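Local coordinates for protein laccase (Botrytis aclada, PDB 4X4K) that oxidises hydroquinone-type phenols while its copper centres reduce dioxygen to water, and probably serves in breaking down lignin and detoxifying the products, at residues Y175-F180 with S209-W214; Y70-E75 with P96-I101; S122-G127 with D137-V142. One frame throughout, in Å; residues are numbered along the deposited sequence.

Contact 1: Y175-F180 with S209-W214. With NAG (2-acetamido-2-deoxy-beta-D-glucopyranose), chain B; NAG (2-acetamido-2-deoxy-beta-D-glucopyranose), chain C; BMA (beta-D-mannopyranose), chain D.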
loop_
_atom_site.group_PDB
_atom_site.type_symbol
_atom_site.label_atom_id
_atom_site.label_comp_id
_atom_site.label_asym_id
_atom_site.label_seq_id
_atom_site.Cartn_x
_atom_site.Cartn_y
_atom_site.Cartn_z
ATOM N N TYR A 175 -6.057 -5.913 -6.475
ATOM C CA TYR A 175 -4.580 -5.895 -6.406
ATOM C C TYR A 175 -3.985 -7.235 -5.994
ATOM O O TYR A 175 -2.821 -7.518 -6.305
ATOM C CB TYR A 175 -4.009 -4.723 -5.594
ATOM C CG TYR A 175 -3.821 -4.914 -4.110
ATOM C CD1 TYR A 175 -2.706 -5.560 -3.629
ATOM C CD2 TYR A 175 -4.741 -4.384 -3.178
ATOM C CE1 TYR A 175 -2.500 -5.722 -2.284
ATOM C CE2 TYR A 175 -4.543 -4.536 -1.804
ATOM C CZ TYR A 175 -3.412 -5.220 -1.368
ATOM O OH TYR A 175 -3.150 -5.429 -0.027
ATOM N N GLY A 176 -4.796 -8.060 -5.323
ATOM C CA GLY A 176 -4.391 -9.415 -4.943
ATOM C C GLY A 176 -4.229 -10.376 -6.096
ATOM O O GLY A 176 -3.577 -11.397 -5.957
ATOM N N ASP A 177 -4.809 -10.034 -7.247
ATOM C CA ASP A 177 -4.637 -10.815 -8.472
ATOM C C ASP A 177 -3.593 -10.208 -9.409
ATOM O O ASP A 177 -3.558 -10.508 -10.603
ATOM C CB ASP A 177 -5.973 -10.987 -9.176
ATOM C CG ASP A 177 -6.843 -12.046 -8.509
ATOM O OD1 ASP A 177 -6.301 -12.823 -7.694
ATOM O OD2 ASP A 177 -8.057 -12.112 -8.797
ATOM N N GLY A 178 -2.752 -9.346 -8.860
ATOM C CA GLY A 178 -1.648 -8.772 -9.601
ATOM C C GLY A 178 -1.806 -7.348 -10.078
ATOM O O GLY A 178 -0.903 -6.818 -10.731
ATOM N N LEU A 179 -2.935 -6.717 -9.750
ATOM C CA LEU A 179 -3.244 -5.379 -10.269
ATOM C C LEU A 179 -2.534 -4.243 -9.498
ATOM O O LEU A 179 -3.186 -3.438 -8.827
ATOM C CB LEU A 179 -4.767 -5.172 -10.294
ATOM C CG LEU A 179 -5.312 -4.076 -11.200
ATOM C CD1 LEU A 179 -4.723 -4.191 -12.592
ATOM C CD2 LEU A 179 -6.831 -4.083 -11.310
ATOM N N PHE A 180 -1.203 -4.186 -9.622
ATOM C CA PHE A 180 -0.359 -3.147 -8.994
ATOM C C PHE A 180 0.875 -2.993 -9.846
ATOM O O PHE A 180 1.178 -3.876 -10.618
ATOM C CB PHE A 180 0.078 -3.535 -7.568
ATOM C CG PHE A 180 0.934 -4.769 -7.509
ATOM C CD1 PHE A 180 0.353 -6.036 -7.467
ATOM C CD2 PHE A 180 2.331 -4.673 -7.538
ATOM C CE1 PHE A 180 1.149 -7.178 -7.439
ATOM C CE2 PHE A 180 3.132 -5.813 -7.529
ATOM C CZ PHE A 180 2.531 -7.068 -7.472
ATOM N N SER A 209 -7.532 -17.076 -8.306
ATOM C CA SER A 209 -8.015 -15.719 -8.078
ATOM C C SER A 209 -8.377 -15.500 -6.623
ATOM O O SER A 209 -9.001 -16.333 -5.993
ATOM C CB SER A 209 -9.226 -15.418 -8.952
ATOM O OG SER A 209 -9.684 -14.071 -8.792
ATOM N N VAL A 210 -7.959 -14.361 -6.095
ATOM C CA VAL A 210 -8.342 -13.947 -4.774
ATOM C C VAL A 210 -9.888 -14.026 -4.679
ATOM O O VAL A 210 -10.464 -14.284 -3.617
ATOM C CB VAL A 210 -7.807 -12.517 -4.526
ATOM C CG1 VAL A 210 -8.608 -11.491 -5.312
ATOM C CG2 VAL A 210 -7.833 -12.181 -3.058
ATOM N N PHE A 211 -10.559 -13.837 -5.799
ATOM C CA PHE A 211 -12.018 -13.793 -5.799
ATOM C C PHE A 211 -12.654 -15.164 -5.618
ATOM O O PHE A 211 -13.804 -15.237 -5.185
ATOM C CB PHE A 211 -12.554 -13.082 -7.050
ATOM C CG PHE A 211 -12.215 -11.620 -7.082
ATOM C CD1 PHE A 211 -12.945 -10.705 -6.314
ATOM C CD2 PHE A 211 -11.142 -11.144 -7.864
ATOM C CE1 PHE A 211 -12.622 -9.341 -6.350
ATOM C CE2 PHE A 211 -10.816 -9.795 -7.893
ATOM C CZ PHE A 211 -11.559 -8.891 -7.137
ATOM N N GLU A 212 -11.896 -16.228 -5.931
ATOM C CA GLU A 212 -12.326 -17.618 -5.687
ATOM C C GLU A 212 -12.372 -17.899 -4.189
ATOM O O GLU A 212 -13.238 -18.618 -3.715
ATOM C CB GLU A 212 -11.385 -18.611 -6.373
ATOM C CG GLU A 212 -12.061 -19.837 -6.982
ATOM C CD GLU A 212 -11.358 -20.333 -8.251
ATOM O OE1 GLU A 212 -11.061 -19.487 -9.132
ATOM O OE2 GLU A 212 -11.107 -21.558 -8.376
ATOM N N ILE A 213 -11.453 -17.310 -3.439
ATOM C CA ILE A 213 -11.320 -17.673 -2.049
ATOM C C ILE A 213 -11.922 -16.664 -1.084
ATOM O O ILE A 213 -11.929 -16.888 0.118
ATOM C CB ILE A 213 -9.863 -18.022 -1.697
ATOM C CG1 ILE A 213 -8.907 -16.908 -2.087
ATOM C CG2 ILE A 213 -9.474 -19.295 -2.433
ATOM C CD1 ILE A 213 -7.472 -17.376 -2.226
ATOM N N TRP A 214 -12.468 -15.580 -1.622
ATOM C CA TRP A 214 -13.056 -14.540 -0.802
ATOM C C TRP A 214 -14.195 -15.082 0.064
ATOM O O TRP A 214 -14.216 -14.825 1.274
ATOM C CB TRP A 214 -13.549 -13.387 -1.676
ATOM C CG TRP A 214 -14.539 -12.458 -0.994
ATOM C CD1 TRP A 214 -15.816 -12.168 -1.405
ATOM C CD2 TRP A 214 -14.329 -11.704 0.217
ATOM N NE1 TRP A 214 -16.407 -11.275 -0.528
ATOM C CE2 TRP A 214 -15.510 -10.966 0.464
ATOM C CE3 TRP A 214 -13.252 -11.571 1.110
ATOM C CZ2 TRP A 214 -15.644 -10.132 1.565
ATOM C CZ3 TRP A 214 -13.397 -10.729 2.203
ATOM C CH2 TRP A 214 -14.569 -10.023 2.416
HETATM C C1 NAG B . -16.203 -14.406 -8.608
HETATM C C2 NAG B . -15.600 -15.811 -8.580
HETATM C C3 NAG B . -16.649 -16.832 -8.205
HETATM C C4 NAG B . -17.376 -16.400 -6.929
HETATM C C5 NAG B . -17.926 -14.977 -7.110
HETATM C C6 NAG B . -18.675 -14.457 -5.898
HETATM C C7 NAG B . -13.816 -16.316 -10.147
HETATM C C8 NAG B . -13.470 -16.795 -11.534
HETATM N N2 NAG B . -15.102 -16.232 -9.870
HETATM O O3 NAG B . -15.970 -18.049 -8.007
HETATM O O4 NAG B . -18.380 -17.331 -6.602
HETATM O O5 NAG B . -16.820 -14.123 -7.366
HETATM O O6 NAG B . -17.764 -14.458 -4.834
HETATM O O7 NAG B . -12.947 -16.034 -9.328
HETATM C C1 NAG C . -14.950 -9.460 -10.062
HETATM C C2 NAG C . -16.224 -9.866 -9.349
HETATM C C3 NAG C . -16.056 -11.215 -8.662
HETATM C C4 NAG C . -15.696 -12.304 -9.663
HETATM C C5 NAG C . -14.566 -11.793 -10.581
HETATM C C6 NAG C . -14.352 -12.662 -11.811
HETATM C C7 NAG C . -17.363 -7.831 -8.741
HETATM C C8 NAG C . -17.736 -6.912 -7.617
HETATM N N2 NAG C . -16.640 -8.869 -8.380
HETATM O O3 NAG C . -17.223 -11.575 -7.951
HETATM O O4 NAG C . -15.206 -13.425 -8.929
HETATM O O5 NAG C . -14.712 -10.455 -11.035
HETATM O O6 NAG C . -12.948 -12.728 -11.923
HETATM O O7 NAG C . -17.704 -7.639 -9.928
HETATM C C1 BMA D . -17.934 -18.122 -5.485
HETATM C C2 BMA D . -19.182 -18.716 -4.831
HETATM C C3 BMA D . -18.828 -19.709 -3.715
HETATM C C4 BMA D . -17.706 -20.688 -4.085
HETATM C C5 BMA D . -16.518 -19.937 -4.739
HETATM C C6 BMA D . -15.296 -20.818 -5.078
HETATM O O2 BMA D . -19.994 -19.323 -5.840
HETATM O O3 BMA D . -19.989 -20.397 -3.215
HETATM O O4 BMA D . -17.296 -21.316 -2.861
HETATM O O5 BMA D . -16.961 -19.123 -5.850
HETATM O O6 BMA D . -15.465 -21.815 -6.098
#
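Asp177 meets the start of helix 210-217 with both oxygens of its carboxylate. OD1 accepts from the backbone N of Val210 at 2.8 Å, in an almost straight bond (175°), while OD2 takes the hydroxyl OG of Ser209 at 2.5 Å. Both donors come in on the syn side, each oxygen being met on the flank that faces the other, although the serine stands 21° out of the carboxylate plane. Ser209 is the N-cap of the helix, and its OG, set anti to its own backbone N (chi1 -177°), also accepts from Phe211 N, a bond less certain because that nitrogen is crowded in the model. Val210 packs its CG1 methyl 3.6 Å from Asp177 OD1, and OD2 also sits at the edge of the Phe211 ring, 3.4 Å from CD2. This is the tight, buried end of the contact. Toward the outside the protein gives way to carbohydrate: three linked sugars run along the helix, the NAG of chain C with C1 over one face of the Phe211 ring and O4 3.3 Å from Phe211 CB, and the BMA with C6 3.3 Å from Glu212 O, where Glu212 is partly exposed. The contact joins a loop of the first cupredoxin domain to a helix of the second. Arg86 adds a salt bridge to OD1, which therefore has two partners. Accepting the first amide N-H of the helix and the N-cap hydroxyl, with an arginine beside it, this carboxylate is probably ionised.

Contact 2: Y70-E75 with P96-I101. With NAG (2-acetamido-2-deoxy-beta-D-glucopyranose), chain I; MAN (alpha-D-mannopyranose), chain E.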
loop_
_atom_site.group_PDB
_atom_site.type_symbol
_atom_site.label_atom_id
_atom_site.label_comp_id
_atom_site.label_asym_id
_atom_site.label_seq_id
_atom_site.Cartn_x
_atom_site.Cartn_y
_atom_site.Cartn_z
ATOM N N TYR A 70 0.591 8.373 -19.726
ATOM C CA TYR A 70 0.636 6.929 -19.695
ATOM C C TYR A 70 -0.761 6.434 -20.043
ATOM O O TYR A 70 -1.750 7.053 -19.654
ATOM C CB TYR A 70 1.022 6.418 -18.291
ATOM C CG TYR A 70 2.491 6.533 -17.900
ATOM C CD1 TYR A 70 3.380 5.493 -18.160
ATOM C CD2 TYR A 70 2.979 7.660 -17.224
ATOM C CE1 TYR A 70 4.713 5.573 -17.788
ATOM C CE2 TYR A 70 4.314 7.752 -16.857
ATOM C CZ TYR A 70 5.186 6.705 -17.137
ATOM O OH TYR A 70 6.533 6.772 -16.775
ATOM N N TRP A 71 -0.836 5.341 -20.807
ATOM C CA TRP A 71 -2.074 4.619 -21.015
ATOM C C TRP A 71 -1.862 3.304 -20.323
ATOM O O TRP A 71 -0.801 2.705 -20.474
ATOM C CB TRP A 71 -2.361 4.380 -22.508
ATOM C CG TRP A 71 -2.813 5.623 -23.228
ATOM C CD1 TRP A 71 -4.115 5.979 -23.573
ATOM C CD2 TRP A 71 -1.977 6.686 -23.660
ATOM N NE1 TRP A 71 -4.113 7.210 -24.202
ATOM C CE2 TRP A 71 -2.817 7.665 -24.267
ATOM C CE3 TRP A 71 -0.589 6.913 -23.599
ATOM C CZ2 TRP A 71 -2.313 8.845 -24.806
ATOM C CZ3 TRP A 71 -0.082 8.087 -24.141
ATOM C CH2 TRP A 71 -0.945 9.040 -24.742
ATOM N N LEU A 72 -2.836 2.888 -19.519
ATOM C CA LEU A 72 -2.782 1.602 -18.852
ATOM C C LEU A 72 -4.062 0.871 -19.155
ATOM O O LEU A 72 -5.156 1.448 -19.183
ATOM C CB LEU A 72 -2.628 1.746 -17.336
ATOM C CG LEU A 72 -1.376 2.455 -16.788
ATOM C CD1 LEU A 72 -1.478 2.535 -15.263
ATOM C CD2 LEU A 72 -0.085 1.761 -17.232
ATOM N N SER A 73 -3.912 -0.418 -19.394
ATOM C CA SER A 73 -5.052 -1.235 -19.662
ATOM C C SER A 73 -5.184 -2.202 -18.516
ATOM O O SER A 73 -4.248 -2.943 -18.216
ATOM C CB SER A 73 -4.857 -1.977 -20.968
ATOM O OG SER A 73 -6.023 -2.681 -21.267
ATOM N N VAL A 74 -6.341 -2.176 -17.863
ATOM C CA VAL A 74 -6.622 -3.124 -16.805
ATOM C C VAL A 74 -7.182 -4.360 -17.487
ATOM O O VAL A 74 -8.230 -4.314 -18.131
ATOM C CB VAL A 74 -7.586 -2.562 -15.753
ATOM C CG1 VAL A 74 -8.013 -3.662 -14.799
ATOM C CG2 VAL A 74 -6.947 -1.383 -15.001
ATOM N N GLU A 75 -6.452 -5.467 -17.334
ATOM C CA GLU A 75 -6.627 -6.644 -18.175
ATOM C C GLU A 75 -6.845 -7.943 -17.418
ATOM O O GLU A 75 -6.432 -8.113 -16.267
ATOM C CB GLU A 75 -5.434 -6.775 -19.126
ATOM C CG GLU A 75 -5.412 -5.689 -20.195
ATOM C CD GLU A 75 -4.333 -5.884 -21.235
ATOM O OE1 GLU A 75 -3.606 -6.890 -21.165
ATOM O OE2 GLU A 75 -4.222 -5.033 -22.141
ATOM N N PRO A 96 4.643 -7.521 -11.813
ATOM C CA PRO A 96 3.993 -6.243 -11.540
ATOM C C PRO A 96 3.605 -5.497 -12.827
ATOM O O PRO A 96 4.152 -5.797 -13.894
ATOM C CB PRO A 96 5.094 -5.446 -10.825
ATOM C CG PRO A 96 6.170 -6.437 -10.485
ATOM C CD PRO A 96 6.091 -7.471 -11.537
ATOM N N GLY A 97 2.683 -4.531 -12.721
ATOM C CA GLY A 97 2.374 -3.631 -13.817
ATOM C C GLY A 97 3.576 -2.824 -14.302
ATOM O O GLY A 97 4.673 -2.950 -13.749
ATOM N N PRO A 98 3.381 -2.003 -15.361
ATOM C CA PRO A 98 4.465 -1.191 -15.902
ATOM C C PRO A 98 4.883 -0.096 -14.932
ATOM O O PRO A 98 4.047 0.461 -14.194
ATOM C CB PRO A 98 3.858 -0.558 -17.172
ATOM C CG PRO A 98 2.617 -1.321 -17.471
ATOM C CD PRO A 98 2.143 -1.869 -16.157
ATOM N N ALA A 99 6.180 0.204 -14.941
ATOM C CA ALA A 99 6.716 1.269 -14.116
ATOM C C ALA A 99 6.171 2.613 -14.560
ATOM O O ALA A 99 6.257 2.975 -15.730
ATOM C CB ALA A 99 8.219 1.272 -14.188
ATOM N N ILE A 100 5.600 3.351 -13.616
ATOM C CA ILE A 100 5.353 4.758 -13.828
ATOM C C ILE A 100 6.490 5.499 -13.148
ATOM O O ILE A 100 6.643 5.470 -11.929
ATOM C CB ILE A 100 3.988 5.196 -13.302
ATOM C CG1 ILE A 100 2.901 4.481 -14.085
ATOM C CG2 ILE A 100 3.839 6.706 -13.426
ATOM C CD1 ILE A 100 1.498 4.898 -13.725
ATOM N N ILE A 101 7.328 6.123 -13.961
ATOM C CA ILE A 101 8.480 6.814 -13.439
ATOM C C ILE A 101 8.347 8.289 -13.826
ATOM O O ILE A 101 8.057 8.619 -14.980
ATOM C CB ILE A 101 9.794 6.137 -13.911
ATOM C CG1 ILE A 101 9.874 4.725 -13.311
ATOM C CG2 ILE A 101 11.040 6.954 -13.516
ATOM C CD1 ILE A 101 10.964 3.834 -13.883
HETATM C C1 NAG I . -0.791 -0.665 -22.067
HETATM C C2 NAG I . 0.117 0.232 -22.873
HETATM C C3 NAG I . -0.734 1.179 -23.706
HETATM C C4 NAG I . -1.786 0.418 -24.514
HETATM C C5 NAG I . -2.653 -0.398 -23.589
HETATM C C6 NAG I . -3.703 -1.165 -24.410
HETATM C C7 NAG I . 2.172 0.591 -21.630
HETATM C C8 NAG I . 2.890 1.478 -20.656
HETATM N N2 NAG I . 0.952 0.982 -21.971
HETATM O O3 NAG I . 0.121 1.899 -24.566
HETATM O O4 NAG I . -2.633 1.318 -25.181
HETATM O O5 NAG I . -1.813 -1.274 -22.859
HETATM O O6 NAG I . -3.038 -2.106 -25.236
HETATM O O7 NAG I . 2.689 -0.442 -22.061
HETATM C C1 MAN E . 6.621 8.305 -23.711
HETATM C C2 MAN E . 5.297 8.810 -24.296
HETATM C C3 MAN E . 5.061 10.156 -23.607
HETATM C C4 MAN E . 5.188 10.048 -22.061
HETATM C C5 MAN E . 6.295 9.062 -21.580
HETATM C C6 MAN E . 6.175 8.653 -20.111
HETATM O O2 MAN E . 4.215 7.926 -24.046
HETATM O O3 MAN E . 3.815 10.671 -24.032
HETATM O O4 MAN E . 5.389 11.333 -21.491
HETATM O O5 MAN E . 6.381 7.880 -22.380
HETATM O O6 MAN E . 7.181 7.719 -19.771
#
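Tyr70 and Ile100 lie opposite each other with CA atoms 7.8 Å apart, and Leu72 faces Pro98 at a similar spacing, so the two segments run in opposite directions and meet through side chains rather than as paired strands. The hydroxyl OH of Tyr70 donates to the carbonyl O of Ile101 at 3.0 Å, tilted 22° from the carbonyl plane, and receives a weak bond from O6 of the MAN. The ring is held between two unlike layers: C6 of the mannose lies over one face toward the rim, and Ile100 lies beneath the other, where its methyl CG2 makes an off-centre CH-pi contact 4.1 Å from the centroid and touches CE2 at 3.6 Å. The contacts of Tyr70 described here are those of one of two modelled conformers. Ile100 serves both partners: CG2 is turned to the tyrosine, whereas an extended chi2 (-176°) carries CD1 on to Leu72 CD1, 4.1 Å away. The other methyl of Leu72, CD2, packs on Pro98 CG, likewise at 4.1 Å, the two side chains sliding past each other head to tail. On the glycan side, N2 of the NAG of chain I donates to the Trp71 carbonyl O at 2.9 Å. The packing is that of the two sheets of a cupredoxin beta-sandwich. Strand 67-79 lies between strands 86-91 and 107-114 in one sheet, and strand 100-103 is an edge of the other, next to strand 180-186; Leu72 also touches Phe91 and Ile110, while Ile100 touches Leu108 and Leu183.

Contact 3: S122-G127 with D137-V142. With CU (copper (II) ion), chain G; CU (copper (II) ion), chain F.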
loop_
_atom_site.group_PDB
_atom_site.type_symbol
_atom_site.label_atom_id
_atom_site.label_comp_id
_atom_site.label_asym_id
_atom_site.label_seq_id
_atom_site.Cartn_x
_atom_site.Cartn_y
_atom_site.Cartn_z
ATOM N N SER A 122 -10.740 0.754 -10.348
ATOM C CA SER A 122 -10.461 2.110 -9.861
ATOM C C SER A 122 -9.046 2.080 -9.327
ATOM O O SER A 122 -8.739 1.302 -8.445
ATOM C CB SER A 122 -11.458 2.487 -8.765
ATOM O OG SER A 122 -11.155 3.727 -8.186
ATOM N N ILE A 123 -8.180 2.905 -9.881
ATOM C CA ILE A 123 -6.754 2.829 -9.582
ATOM C C ILE A 123 -6.268 3.914 -8.640
ATOM O O ILE A 123 -6.427 5.120 -8.902
ATOM C CB ILE A 123 -5.923 2.848 -10.874
ATOM C CG1 ILE A 123 -6.524 1.820 -11.866
ATOM C CG2 ILE A 123 -4.455 2.582 -10.562
ATOM C CD1 ILE A 123 -6.783 0.434 -11.290
ATOM N N HIS A 124 -5.654 3.460 -7.548
ATOM C CA HIS A 124 -5.120 4.353 -6.545
ATOM C C HIS A 124 -3.588 4.476 -6.602
ATOM O O HIS A 124 -2.866 3.513 -6.821
ATOM C CB HIS A 124 -5.595 3.916 -5.165
ATOM C CG HIS A 124 -4.938 4.641 -4.042
ATOM N ND1 HIS A 124 -5.129 5.987 -3.821
ATOM C CD2 HIS A 124 -4.100 4.212 -3.067
ATOM C CE1 HIS A 124 -4.449 6.360 -2.751
ATOM N NE2 HIS A 124 -3.811 5.303 -2.278
ATOM N N TRP A 125 -3.119 5.699 -6.396
ATOM C CA TRP A 125 -1.702 6.044 -6.447
ATOM C C TRP A 125 -1.281 6.198 -4.994
ATOM O O TRP A 125 -1.516 7.223 -4.362
ATOM C CB TRP A 125 -1.555 7.303 -7.299
ATOM C CG TRP A 125 -2.583 7.197 -8.430
ATOM C CD1 TRP A 125 -3.836 7.737 -8.459
ATOM C CD2 TRP A 125 -2.459 6.432 -9.627
ATOM N NE1 TRP A 125 -4.490 7.376 -9.608
ATOM C CE2 TRP A 125 -3.667 6.575 -10.346
ATOM C CE3 TRP A 125 -1.423 5.694 -10.195
ATOM C CZ2 TRP A 125 -3.880 5.972 -11.591
ATOM C CZ3 TRP A 125 -1.645 5.083 -11.418
ATOM C CH2 TRP A 125 -2.860 5.231 -12.107
ATOM N N HIS A 126 -0.692 5.141 -4.461
ATOM C CA HIS A 126 -0.557 4.982 -3.025
ATOM C C HIS A 126 0.397 5.988 -2.441
ATOM O O HIS A 126 1.537 6.093 -2.862
ATOM C CB HIS A 126 -0.105 3.563 -2.657
ATOM C CG HIS A 126 0.067 3.350 -1.191
ATOM N ND1 HIS A 126 -0.716 2.475 -0.470
ATOM C CD2 HIS A 126 0.901 3.934 -0.296
ATOM C CE1 HIS A 126 -0.353 2.508 0.801
ATOM N NE2 HIS A 126 0.624 3.389 0.931
ATOM N N GLY A 127 -0.096 6.748 -1.461
ATOM C CA GLY A 127 0.719 7.727 -0.753
ATOM C C GLY A 127 0.812 9.051 -1.470
ATOM O O GLY A 127 1.365 10.022 -0.924
ATOM N N ASP A 137 -7.848 10.202 -6.674
ATOM C CA ASP A 137 -7.236 9.333 -5.650
ATOM C C ASP A 137 -7.498 7.864 -5.909
ATOM O O ASP A 137 -6.836 7.000 -5.334
ATOM C CB ASP A 137 -7.753 9.707 -4.253
ATOM C CG ASP A 137 -6.898 9.118 -3.130
ATOM O OD1 ASP A 137 -5.667 9.174 -3.238
ATOM O OD2 ASP A 137 -7.459 8.595 -2.140
ATOM N N GLY A 138 -8.485 7.569 -6.756
ATOM C CA GLY A 138 -8.729 6.208 -7.162
ATOM C C GLY A 138 -9.438 5.291 -6.190
ATOM O O GLY A 138 -9.352 4.079 -6.325
ATOM N N VAL A 139 -10.149 5.835 -5.207
ATOM C CA VAL A 139 -10.913 4.985 -4.273
ATOM C C VAL A 139 -12.397 4.862 -4.705
ATOM O O VAL A 139 -13.132 5.833 -4.656
ATOM C CB VAL A 139 -10.811 5.513 -2.846
ATOM C CG1 VAL A 139 -11.547 4.595 -1.884
ATOM C CG2 VAL A 139 -9.366 5.610 -2.435
ATOM N N PRO A 140 -12.838 3.662 -5.132
ATOM C CA PRO A 140 -14.218 3.575 -5.606
ATOM C C PRO A 140 -15.175 3.667 -4.420
ATOM O O PRO A 140 -14.932 3.049 -3.385
ATOM C CB PRO A 140 -14.299 2.201 -6.257
ATOM C CG PRO A 140 -13.216 1.398 -5.625
ATOM C CD PRO A 140 -12.173 2.346 -5.063
ATOM N N GLY A 141 -16.247 4.443 -4.559
ATOM C CA GLY A 141 -17.162 4.606 -3.439
ATOM C C GLY A 141 -16.712 5.752 -2.551
ATOM O O GLY A 141 -17.439 6.159 -1.667
ATOM N N VAL A 142 -15.511 6.275 -2.782
ATOM C CA VAL A 142 -15.060 7.488 -2.062
ATOM C C VAL A 142 -14.814 8.683 -2.992
ATOM O O VAL A 142 -15.426 9.724 -2.806
ATOM C CB VAL A 142 -13.850 7.228 -1.134
ATOM C CG1 VAL A 142 -13.368 8.519 -0.451
ATOM C CG2 VAL A 142 -14.217 6.219 -0.071
HETATM CU CU CU G . -3.246 5.048 -0.420
HETATM CU CU CU F . -2.073 1.110 -1.155
HETATM O O HOH W 1 -3.913 8.517 -5.058
HETATM O O HOH W 2 -2.350 7.411 -0.217
#
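His124 and Asp137 run alongside each other at the copper cluster, His124 being the first histidine of a His-X-His motif of the multicopper oxidase fold. Its side chain leaves the backbone with CG anti to N (chi1 171°) and passes along the loop. CB is 3.3 Å from the carbonyl O of Asp137, which CG also approaches. ND1 then donates to that same oxygen in a very short bond of 2.5 Å (158°), and this bond and the copper at NE2 together fix the ring's rotation. CE1 comes 3.1 Å from Asp137 OD1, the carboxylate standing nearly perpendicular (85°) to the imidazole, and CD2 lies 2.9 Å from the copper of chain G, beside NE2. At the tip NE2 binds that copper at 2.0 Å, the probable type 2 site, completed by His466 and water 2, itself 2.5 Å from the metal. Asp137 is second shell twice over: beside His124, its OD2 accepts from ND1 of His468, a probable type 3 ligand. His126, the motif's second histidine, binds the copper of chain F through ND1, together with His168 and His527. The loop lies close against the strand: Gly138 CA makes a CA-H...O contact of 3.1 Å with Ile123 O. Beyond it, Ser122 OG donates to Gly138 O at 2.6 Å, from above the carbonyl plane.

From the N terminus the contacts close in series, none nested or crossed. Contact 2 comes first, shutting a 20-residue excursion that contains strand 86-91 and joining the two sheets of the first cupredoxin domain. Contact 3 follows with a short loop of nine residues that brings 137-142 back to edge strand 123-125 at the copper cluster. Contact 1 closes last, over 28 residues, 17 of them in strands, linking that domain to helix 210-217 of the next. Contact 2 touches both others: Gly97 N lies 2.7 Å from Phe180 O, a probable hydrogen bond, and Ile100 CD1 packs on Trp125 CZ3 at 3.9 Å. Contacts 1 and 3 stay about 5 Å apart at their nearest atoms.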